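PDB 3OMS: PhnB protein from Bacillus cereus, which is of unknown function but belongs to the glyoxalase superfamily and may be a 3-demethylubiquinone-9 3-methyltransferase. Local coordinates for residues Lys20-Glu23 with Ala24-Phe27; Asn26-Thr29 with Ser30-Asp33; Phe59-Gly63 with Gln64-Cys68. All coordinates share one frame; numbering follows the deposited sequence. Where two conformers were deposited one is given.

Contact 1 (Lys20-Glu23 with Ala24-Phe27); sequences KAEE and AMNF
Ala24 packs its CB against the carbonyl oxygens of Lys20, the N-cap residue, and Ala21 in the opening turns of helix 21-29, which lies across the N-terminal sheet of this glyoxalase-family chain. The methyl carbon CB is 3.2 Å from Lys20 O and 3.5 Å from Ala21 O, and Ala24 N donates to Lys20 O at 2.8 Å in the first i to i+4 bond. Glu23 accepts Phe27 N at its carbonyl O, while its extended side chain leads away and OE2 bonds to the hydroxyl of Tyr128, which also packs on Ala24. Glu22 O takes two bonds from Asn26. The backbone N of Asn26 reaches Glu22 O at 2.9 Å; Asn26 ND2 reaches it from the opposite face, bent (139°) and above the carbonyl plane. With CG beside its own backbone N (chi1 -80°), Asn26 curls its amide back over the preceding turn. The Glu22 side chain runs alongside, CG being 3.5 Å from Asn26 ND2, with carboxylate and amide nearly coplanar. Glu22 OE2 forms a salt bridge with Arg42. A water joins the two polar ends, donating to Glu22 OE2 at 2.7 Å and accepting from Asn26 ND2 at 2.6 Å.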
ATOM      1  N   LYS A  20      -0.941  17.087  -3.986  1.00 33.82           N
ATOM      2  CA  LYS A  20      -2.247  16.904  -3.355  1.00 33.15           C
ATOM      3  C   LYS A  20      -2.226  16.169  -1.988  1.00 31.21           C
ATOM      4  O   LYS A  20      -3.298  15.810  -1.486  1.00 30.09           O
ATOM      5  CB  LYS A  20      -3.168  16.156  -4.325  1.00 33.44           C
ATOM      6  CG  LYS A  20      -3.307  16.843  -5.724  1.00 38.79           C
ATOM      7  CD  LYS A  20      -4.510  17.676  -5.779  1.00 44.13           C
ATOM      8  CE  LYS A  20      -4.663  18.364  -7.189  1.00 48.38           C
ATOM      9  NZ  LYS A  20      -5.142  19.742  -6.995  1.00 51.62           N
ATOM     10  N   ALA A  21      -1.044  15.954  -1.400  1.00 29.47           N
ATOM     11  CA  ALA A  21      -0.936  15.121  -0.189  1.00 29.32           C
ATOM     12  C   ALA A  21      -1.854  15.662   0.916  1.00 28.89           C
ATOM     13  O   ALA A  21      -2.592  14.921   1.563  1.00 28.42           O
ATOM     14  CB  ALA A  21       0.516  15.041   0.327  1.00 27.08           C
ATOM     15  N   GLU A  22      -1.763  16.969   1.159  1.00 31.84           N
ATOM     16  CA  GLU A  22      -2.447  17.549   2.304  1.00 31.26           C
ATOM     17  C   GLU A  22      -3.961  17.471   2.087  1.00 31.96           C
ATOM     18  O   GLU A  22      -4.701  17.058   2.998  1.00 31.09           O
ATOM     19  CB  GLU A  22      -1.999  18.974   2.573  1.00 32.83           C
ATOM     20  CG  GLU A  22      -2.667  19.532   3.879  1.00 34.26           C
ATOM     21  CD  GLU A  22      -2.042  20.784   4.416  1.00 34.49           C
ATOM     22  OE1 GLU A  22      -1.040  21.286   3.836  1.00 34.28           O
ATOM     23  OE2 GLU A  22      -2.548  21.274   5.457  1.00 33.47           O
ATOM     24  N   GLU A  23      -4.423  17.851   0.881  1.00 31.52           N
ATOM     25  CA  GLU A  23      -5.836  17.735   0.567  1.00 32.69           C
ATOM     26  C   GLU A  23      -6.314  16.281   0.717  1.00 30.47           C
ATOM     27  O   GLU A  23      -7.393  16.011   1.244  1.00 29.39           O
ATOM     28  CB  GLU A  23      -6.090  18.236  -0.859  1.00 34.62           C
ATOM     29  CG  GLU A  23      -7.553  18.285  -1.300  1.00 38.36           C
ATOM     30  CD  GLU A  23      -7.621  18.514  -2.826  1.00 41.46           C
ATOM     31  OE1 GLU A  23      -7.190  19.585  -3.270  1.00 44.67           O
ATOM     32  OE2 GLU A  23      -8.020  17.614  -3.557  1.00 41.24           O
ATOM     33  N   ALA A  24      -5.498  15.350   0.238  1.00 30.21           N
ATOM     34  CA  ALA A  24      -5.853  13.937   0.243  1.00 29.01           C
ATOM     35  C   ALA A  24      -5.978  13.418   1.640  1.00 27.85           C
ATOM     36  O   ALA A  24      -6.980  12.763   2.004  1.00 27.82           O
ATOM     37  CB  ALA A  24      -4.790  13.112  -0.547  1.00 30.09           C
HETATM   38  N   MSE A  25      -4.993  13.776   2.479  1.00 28.04           N
HETATM   39  CA  MSE A  25      -5.023  13.400   3.876  1.00 29.54           C
HETATM   40  C   MSE A  25      -6.219  13.951   4.627  1.00 30.30           C
HETATM   41  O   MSE A  25      -6.871  13.249   5.404  1.00 30.95           O
HETATM   42  CB  MSE A  25      -3.735  13.911   4.546  1.00 29.72           C
HETATM   43  CG  MSE A  25      -3.453  13.430   5.861  1.00 35.29           C
HETATM   44 SE   MSE A  25      -1.482  13.758   6.157  0.65 34.42          SE
HETATM   45  CE  MSE A  25      -1.503  15.711   5.849  1.00 38.47           C
ATOM     46  N   ASN A  26      -6.506  15.229   4.417  1.00 30.57           N
ATOM     47  CA  ASN A  26      -7.696  15.816   5.025  1.00 33.03           C
ATOM     48  C   ASN A  26      -8.968  15.072   4.597  1.00 32.17           C
ATOM     49  O   ASN A  26      -9.872  14.832   5.412  1.00 33.61           O
ATOM     50  CB  ASN A  26      -7.751  17.339   4.754  1.00 34.74           C
ATOM     51  CG  ASN A  26      -6.833  18.124   5.724  1.00 37.07           C
ATOM     52  OD1 ASN A  26      -7.128  18.238   6.885  1.00 45.48           O
ATOM     53  ND2 ASN A  26      -5.739  18.612   5.245  1.00 45.28           N
ATOM     54  N   PHE A  27      -9.018  14.668   3.333  1.00 31.61           N
ATOM     55  CA  PHE A  27     -10.159  13.899   2.807  1.00 31.06           C
ATOM     56  C   PHE A  27     -10.238  12.547   3.458  1.00 30.29           C
ATOM     57  O   PHE A  27     -11.288  12.190   4.010  1.00 30.70           O
ATOM     58  CB  PHE A  27     -10.027  13.766   1.288  1.00 31.54           C
ATOM     59  CG  PHE A  27     -11.102  12.924   0.643  1.00 31.10           C
ATOM     60  CD1 PHE A  27     -12.445  13.206   0.840  1.00 36.60           C
ATOM     61  CD2 PHE A  27     -10.752  11.899  -0.223  1.00 33.49           C
ATOM     62  CE1 PHE A  27     -13.444  12.455   0.190  1.00 36.83           C
ATOM     63  CE2 PHE A  27     -11.719  11.157  -0.877  1.00 34.83           C
ATOM     64  CZ  PHE A  27     -13.054  11.422  -0.673  1.00 36.24           C
TER
HETATM   65  O   HOH W   1      -4.229  19.818   7.019  1.00 24.76           O

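Contact 2 (Asn26-Thr29 with Ser30-Asp33); sequences NFYT and SLFD
A chi1 of 81° sets Ser30 OG between its own backbone N and carbonyl carbon and aims it back at Phe27 O, while Leu31, with CG anti to its carbonyl carbon (chi1 -61°), leans its methyls toward Phe27 and Tyr28. These bonds lie where helix 21-29 runs out into the loop to strand 37-42, the bonding passing from i to i+4 to i to i+3. Phe27 O is gripped twice by Ser30: OG lies in the carbonyl plane, on a lone pair, at 2.6 Å, whereas the backbone N, at 3.1 Å, stands above that plane. The i to i+3 pattern continues with Leu31 N donating to Tyr28 O at 3.1 Å, and the i to i+4 bond from Ser30 N to Asn26 O is weak. Leu31 touches two rings. Its CD1 lies over one face of Phe27 and at the edge of Tyr28, and its CD2 approaches Phe27 CE1 to 4.1 Å. Leu31 also packs on Leu102 of helix 92-103, joining this turn to the second half of the chain, and Tyr28 OH bonds to Asp126. Leu31 CB lies over the rim of one face of the Phe32 ring, and Phe32 CD2 comes obliquely to 3.8 Å from Tyr28 O.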
ATOM      1  N   ASN A  26      -6.506  15.229   4.417  1.00 30.57           N
ATOM      2  CA  ASN A  26      -7.696  15.816   5.025  1.00 33.03           C
ATOM      3  C   ASN A  26      -8.968  15.072   4.597  1.00 32.17           C
ATOM      4  O   ASN A  26      -9.872  14.832   5.412  1.00 33.61           O
ATOM      5  CB  ASN A  26      -7.751  17.339   4.754  1.00 34.74           C
ATOM      6  CG  ASN A  26      -6.833  18.124   5.724  1.00 37.07           C
ATOM      7  OD1 ASN A  26      -7.128  18.238   6.885  1.00 45.48           O
ATOM      8  ND2 ASN A  26      -5.739  18.612   5.245  1.00 45.28           N
ATOM      9  N   PHE A  27      -9.018  14.668   3.333  1.00 31.61           N
ATOM     10  CA  PHE A  27     -10.159  13.899   2.807  1.00 31.06           C
ATOM     11  C   PHE A  27     -10.238  12.547   3.458  1.00 30.29           C
ATOM     12  O   PHE A  27     -11.288  12.190   4.010  1.00 30.70           O
ATOM     13  CB  PHE A  27     -10.027  13.766   1.288  1.00 31.54           C
ATOM     14  CG  PHE A  27     -11.102  12.924   0.643  1.00 31.10           C
ATOM     15  CD1 PHE A  27     -12.445  13.206   0.840  1.00 36.60           C
ATOM     16  CD2 PHE A  27     -10.752  11.899  -0.223  1.00 33.49           C
ATOM     17  CE1 PHE A  27     -13.444  12.455   0.190  1.00 36.83           C
ATOM     18  CE2 PHE A  27     -11.719  11.157  -0.877  1.00 34.83           C
ATOM     19  CZ  PHE A  27     -13.054  11.422  -0.673  1.00 36.24           C
ATOM     20  N   TYR A  28      -9.121  11.814   3.491  1.00 28.46           N
ATOM     21  CA  TYR A  28      -9.144  10.426   4.006  1.00 28.01           C
ATOM     22  C   TYR A  28      -9.482  10.369   5.490  1.00 29.01           C
ATOM     23  O   TYR A  28     -10.260   9.532   5.937  1.00 29.50           O
ATOM     24  CB  TYR A  28      -7.806   9.729   3.777  1.00 26.67           C
ATOM     25  CG  TYR A  28      -7.435   9.565   2.316  1.00 27.35           C
ATOM     26  CD1 TYR A  28      -8.418   9.489   1.293  1.00 24.70           C
ATOM     27  CD2 TYR A  28      -6.113   9.448   1.949  1.00 26.39           C
ATOM     28  CE1 TYR A  28      -8.033   9.329  -0.015  1.00 28.23           C
ATOM     29  CE2 TYR A  28      -5.730   9.329   0.675  1.00 25.22           C
ATOM     30  CZ  TYR A  28      -6.683   9.256  -0.327  1.00 26.09           C
ATOM     31  OH  TYR A  28      -6.210   9.072  -1.593  1.00 25.23           O
ATOM     32  N   THR A  29      -8.909  11.274   6.263  1.00 30.12           N
ATOM     33  CA  THR A  29      -9.141  11.242   7.687  1.00 31.09           C
ATOM     34  C   THR A  29     -10.599  11.621   8.029  1.00 33.17           C
ATOM     35  O   THR A  29     -11.043  11.368   9.129  1.00 34.14           O
ATOM     36  CB  THR A  29      -8.185  12.134   8.478  1.00 31.05           C
ATOM     37  OG1 THR A  29      -8.267  13.457   7.985  1.00 30.04           O
ATOM     38  CG2 THR A  29      -6.739  11.658   8.385  1.00 29.27           C
ATOM     39  N   SER A  30     -11.344  12.199   7.091  1.00 35.07           N
ATOM     40  CA  SER A  30     -12.778  12.472   7.312  1.00 36.87           C
ATOM     41  C   SER A  30     -13.717  11.267   7.098  1.00 38.12           C
ATOM     42  O   SER A  30     -14.921  11.340   7.439  1.00 39.57           O
ATOM     43  CB  SER A  30     -13.229  13.610   6.391  1.00 37.97           C
ATOM     44  OG  SER A  30     -13.512  13.146   5.057  1.00 37.93           O
ATOM     45  N   LEU A  31     -13.196  10.161   6.572  1.00 36.42           N
ATOM     46  CA  LEU A  31     -14.019   9.059   6.098  1.00 37.52           C
ATOM     47  C   LEU A  31     -14.191   7.961   7.113  1.00 39.38           C
ATOM     48  O   LEU A  31     -15.102   7.148   6.991  1.00 39.05           O
ATOM     49  CB  LEU A  31     -13.379   8.421   4.854  1.00 36.91           C
ATOM     50  CG  LEU A  31     -13.212   9.326   3.638  1.00 38.39           C
ATOM     51  CD1 LEU A  31     -12.562   8.521   2.521  1.00 38.13           C
ATOM     52  CD2 LEU A  31     -14.549   9.897   3.208  1.00 40.05           C
ATOM     53  N   PHE A  32     -13.284   7.899   8.094  1.00 39.78           N
ATOM     54  CA  PHE A  32     -13.280   6.811   9.050  1.00 40.62           C
ATOM     55  C   PHE A  32     -13.181   7.348  10.466  1.00 42.00           C
ATOM     56  O   PHE A  32     -12.605   8.421  10.715  1.00 41.30           O
ATOM     57  CB  PHE A  32     -12.073   5.870   8.792  1.00 39.74           C
ATOM     58  CG  PHE A  32     -11.989   5.358   7.389  1.00 38.82           C
ATOM     59  CD1 PHE A  32     -12.844   4.353   6.954  1.00 40.16           C
ATOM     60  CD2 PHE A  32     -11.058   5.868   6.492  1.00 36.98           C
ATOM     61  CE1 PHE A  32     -12.783   3.898   5.635  1.00 38.55           C
ATOM     62  CE2 PHE A  32     -11.006   5.423   5.178  1.00 35.83           C
ATOM     63  CZ  PHE A  32     -11.853   4.437   4.752  1.00 39.25           C
ATOM     64  N   ASP A  33     -13.751   6.592  11.391  1.00 43.49           N
ATOM     65  CA  ASP A  33     -13.621   6.906  12.794  1.00 45.22           C
ATOM     66  C   ASP A  33     -12.164   6.804  13.203  1.00 43.22           C
ATOM     67  O   ASP A  33     -11.435   5.971  12.656  1.00 40.73           O
ATOM     68  CB  ASP A  33     -14.441   5.936  13.642  1.00 47.44           C
ATOM     69  CG  ASP A  33     -14.978   6.592  14.844  1.00 54.97           C
ATOM     70  OD1 ASP A  33     -15.942   7.390  14.653  1.00 63.99           O
ATOM     71  OD2 ASP A  33     -14.432   6.338  15.958  1.00 60.99           O
TER

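Contact 3 (Phe59-Gly63 with Gln64-Cys68); sequences FTLNG and QEFMC
Phe59 and Phe66 lie opposite each other across a tight antiparallel beta hairpin, strand 54-61 turning into strand 64-70 through a type I' turn from Leu61 to Gln64. Backbone hydrogen bonds set the register. Phe59 and Phe66 form a hydrogen-bonded pair, with Phe66 N reaching Phe59 O at 2.7 Å and Phe59 N reaching Phe66 O at 2.9 Å. Leu61 and Gln64 form the next such pair, closed in both directions, and the turn between them is made by Asn62 and Gly63, both with positive phi. Thr60 and Glu65 are the non-hydrogen-bonded pair between; beside that pair, Thr60 CA makes a CA-H...O contact of 3.1 Å with Gln64 O.

Apolar contacts gather on the face shared by Phe59, Leu61 and Phe66. With chi1 at 60°, the Phe59 ring turns toward the opposite strand, so that Phe66 CB sits over its face in a CH-pi contact, 3.5 Å from Phe59 CZ. The two rings themselves meet obliquely, with planes 31° apart. Diagonally across the hairpin, Leu61 CD1 lies over the Phe66 ring, 4.2 Å from its centroid, while Leu61 CD2 lies in the plane of the Phe59 ring, at its edge. Cys68 adds a sulfur-aromatic contact, SG approaching Phe59 CE2 obliquely to 4.0 Å.

By the turn, Gln64 CB lies 3.4 Å from Leu61 O. Thr60 and Glu65 occupy the other face, where Thr60 CG2 and Glu65 CG touch at 4.0 Å and Thr60 OG1 bonds to Glu36 N. The second subunit packs with its Lys10 on Asn62, its Ile11 on Leu61 and its Gln64 on Gln64. The chemistry thus divides largely by face: Phe59, Leu61 and Cys68 meet helix 21-29, Phe66 adding to the apolar face and the polar Gln64 sitting there by the turn, while a hydroxyl and a carboxylate mark the reverse.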
ATOM      1  N   PHE A  59      -0.405  10.308   9.302  1.00 26.06           N
ATOM      2  CA  PHE A  59      -1.804  10.372   9.720  1.00 27.00           C
ATOM      3  C   PHE A  59      -2.285   9.005  10.053  1.00 26.95           C
ATOM      4  O   PHE A  59      -1.679   8.006   9.628  1.00 28.07           O
ATOM      5  CB  PHE A  59      -2.684  10.984   8.635  1.00 26.58           C
ATOM      6  CG  PHE A  59      -2.694  10.243   7.335  1.00 25.81           C
ATOM      7  CD1 PHE A  59      -3.846   9.541   6.908  1.00 25.75           C
ATOM      8  CD2 PHE A  59      -1.603  10.336   6.448  1.00 25.26           C
ATOM      9  CE1 PHE A  59      -3.879   8.907   5.662  1.00 23.23           C
ATOM     10  CE2 PHE A  59      -1.638   9.659   5.209  1.00 27.32           C
ATOM     11  CZ  PHE A  59      -2.781   8.950   4.821  1.00 25.01           C
ATOM     12  N   THR A  60      -3.397   8.919  10.783  1.00 26.99           N
ATOM     13  CA  THR A  60      -3.970   7.624  11.086  1.00 26.45           C
ATOM     14  C   THR A  60      -5.308   7.455  10.321  1.00 26.73           C
ATOM     15  O   THR A  60      -6.015   8.422  10.049  1.00 26.40           O
ATOM     16  CB  THR A  60      -4.218   7.439  12.566  1.00 28.22           C
ATOM     17  OG1 THR A  60      -5.082   8.505  13.031  1.00 30.63           O
ATOM     18  CG2 THR A  60      -2.909   7.392  13.340  1.00 26.64           C
ATOM     19  N   LEU A  61      -5.595   6.208   9.939  1.00 25.90           N
ATOM     20  CA  LEU A  61      -6.908   5.804   9.509  1.00 26.35           C
ATOM     21  C   LEU A  61      -7.341   4.675  10.426  1.00 27.16           C
ATOM     22  O   LEU A  61      -6.702   3.602  10.493  1.00 26.30           O
ATOM     23  CB  LEU A  61      -6.872   5.391   8.033  1.00 24.36           C
ATOM     24  CG  LEU A  61      -6.438   6.410   6.958  1.00 26.56           C
ATOM     25  CD1 LEU A  61      -6.418   5.762   5.558  1.00 25.30           C
ATOM     26  CD2 LEU A  61      -7.297   7.725   6.964  1.00 24.01           C
ATOM     27  N   ASN A  62      -8.377   4.949  11.215  1.00 29.29           N
ATOM     28  CA  ASN A  62      -8.822   4.054  12.270  1.00 31.13           C
ATOM     29  C   ASN A  62      -7.684   3.578  13.124  1.00 31.54           C
ATOM     30  O   ASN A  62      -7.582   2.385  13.402  1.00 32.11           O
ATOM     31  CB  ASN A  62      -9.561   2.855  11.666  1.00 32.15           C
ATOM     32  CG  ASN A  62     -10.495   2.137  12.662  1.00 35.90           C
ATOM     33  OD1 ASN A  62     -10.346   0.936  12.889  1.00 41.23           O
ATOM     34  ND2 ASN A  62     -11.437   2.860  13.260  1.00 35.86           N
ATOM     35  N   GLY A  63      -6.814   4.485  13.545  1.00 30.44           N
ATOM     36  CA  GLY A  63      -5.760   4.108  14.472  1.00 32.65           C
ATOM     37  C   GLY A  63      -4.478   3.623  13.790  1.00 31.01           C
ATOM     38  O   GLY A  63      -3.465   3.585  14.444  1.00 32.18           O
ATOM     39  N   GLN A  64      -4.541   3.252  12.502  1.00 28.75           N
ATOM     40  CA  GLN A  64      -3.380   2.731  11.772  0.50 28.02           C
ATOM     41  C   GLN A  64      -2.630   3.887  11.137  1.00 25.85           C
ATOM     42  O   GLN A  64      -3.231   4.706  10.490  1.00 25.50           O
ATOM     43  CB  GLN A  64      -3.815   1.752  10.681  0.50 27.57           C
ATOM     44  CG  GLN A  64      -2.670   1.167   9.840  0.50 28.43           C
ATOM     45  CD  GLN A  64      -3.153   0.195   8.753  0.50 27.99           C
ATOM     46  OE1 GLN A  64      -4.341  -0.131   8.678  0.50 29.70           O
ATOM     47  NE2 GLN A  64      -2.238  -0.230   7.882  0.50 26.02           N
ATOM     48  N   GLU A  65      -1.329   3.936  11.325  1.00 26.31           N
ATOM     49  CA  GLU A  65      -0.539   5.020  10.766  1.00 27.79           C
ATOM     50  C   GLU A  65      -0.295   4.789   9.288  1.00 26.02           C
ATOM     51  O   GLU A  65      -0.007   3.652   8.881  1.00 25.17           O
ATOM     52  CB  GLU A  65       0.812   5.196  11.459  1.00 30.03           C
ATOM     53  CG  GLU A  65       0.759   5.849  12.827  1.00 36.99           C
ATOM     54  CD  GLU A  65       2.109   5.796  13.567  1.00 45.20           C
ATOM     55  OE1 GLU A  65       3.185   5.740  12.914  1.00 46.33           O
ATOM     56  OE2 GLU A  65       2.093   5.788  14.818  1.00 48.90           O
ATOM     57  N   PHE A  66      -0.417   5.872   8.533  1.00 24.01           N
ATOM     58  CA  PHE A  66      -0.043   6.010   7.127  1.00 23.13           C
ATOM     59  C   PHE A  66       0.899   7.200   7.007  1.00 24.76           C
ATOM     60  O   PHE A  66       0.894   8.090   7.858  1.00 25.19           O
ATOM     61  CB  PHE A  66      -1.280   6.185   6.266  1.00 24.04           C
ATOM     62  CG  PHE A  66      -2.116   4.942   6.210  1.00 25.86           C
ATOM     63  CD1 PHE A  66      -1.962   4.028   5.138  1.00 26.47           C
ATOM     64  CD2 PHE A  66      -2.960   4.614   7.249  1.00 25.36           C
ATOM     65  CE1 PHE A  66      -2.665   2.870   5.115  1.00 27.39           C
ATOM     66  CE2 PHE A  66      -3.688   3.429   7.229  1.00 25.75           C
ATOM     67  CZ  PHE A  66      -3.539   2.546   6.170  1.00 28.72           C
HETATM   68  N   MSE A  67       1.759   7.184   5.989  1.00 24.61           N
HETATM   69  CA  MSE A  67       2.601   8.300   5.681  1.00 25.82           C
HETATM   70  C   MSE A  67       2.328   8.798   4.273  1.00 26.12           C
HETATM   71  O   MSE A  67       1.941   8.026   3.351  1.00 25.34           O
HETATM   72  CB  MSE A  67       4.053   7.890   5.842  1.00 27.14           C
HETATM   73  CG  MSE A  67       4.451   7.615   7.258  1.00 28.37           C
HETATM   74 SE   MSE A  67       6.128   6.647   7.312  0.65 33.13          SE
HETATM   75  CE  MSE A  67       7.304   8.086   6.915  1.00 38.84           C
ATOM     76  N   CYS A  68       2.549  10.099   4.064  1.00 26.66           N
ATOM     77  CA  CYS A  68       2.536  10.635   2.691  1.00 26.45           C
ATOM     78  C   CYS A  68       3.510  11.755   2.539  1.00 27.30           C
ATOM     79  O   CYS A  68       3.999  12.326   3.515  1.00 28.00           O
ATOM     80  CB  CYS A  68       1.109  11.061   2.267  1.00 25.70           C
ATOM     81  SG  CYS A  68       0.443  12.452   3.227  1.00 27.74           S
TER

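How the contacts relate
From the N terminus, contact 1 forms the first turns of helix 21-29 and contact 2 carries its end into the loop before strand 37-42; the two overlap, sharing Asn26 and Phe27. Contact 3 follows in series, closing the hairpin of strands 54-61 and 64-70, so none nests within or crosses another. In space the helix lies on the hairpin. In contact 1 the selenium of selenomethionine Met25 packs 3.4 Å from Phe59 CD2 and also against Cys68 SG, while Thr29 CG2 of contact 2 touches Phe59 CD1. Beyond the helix, Asp33 O probably accepts a hydrogen bond from Asn62 ND2, tying the loop to the hairpin turn.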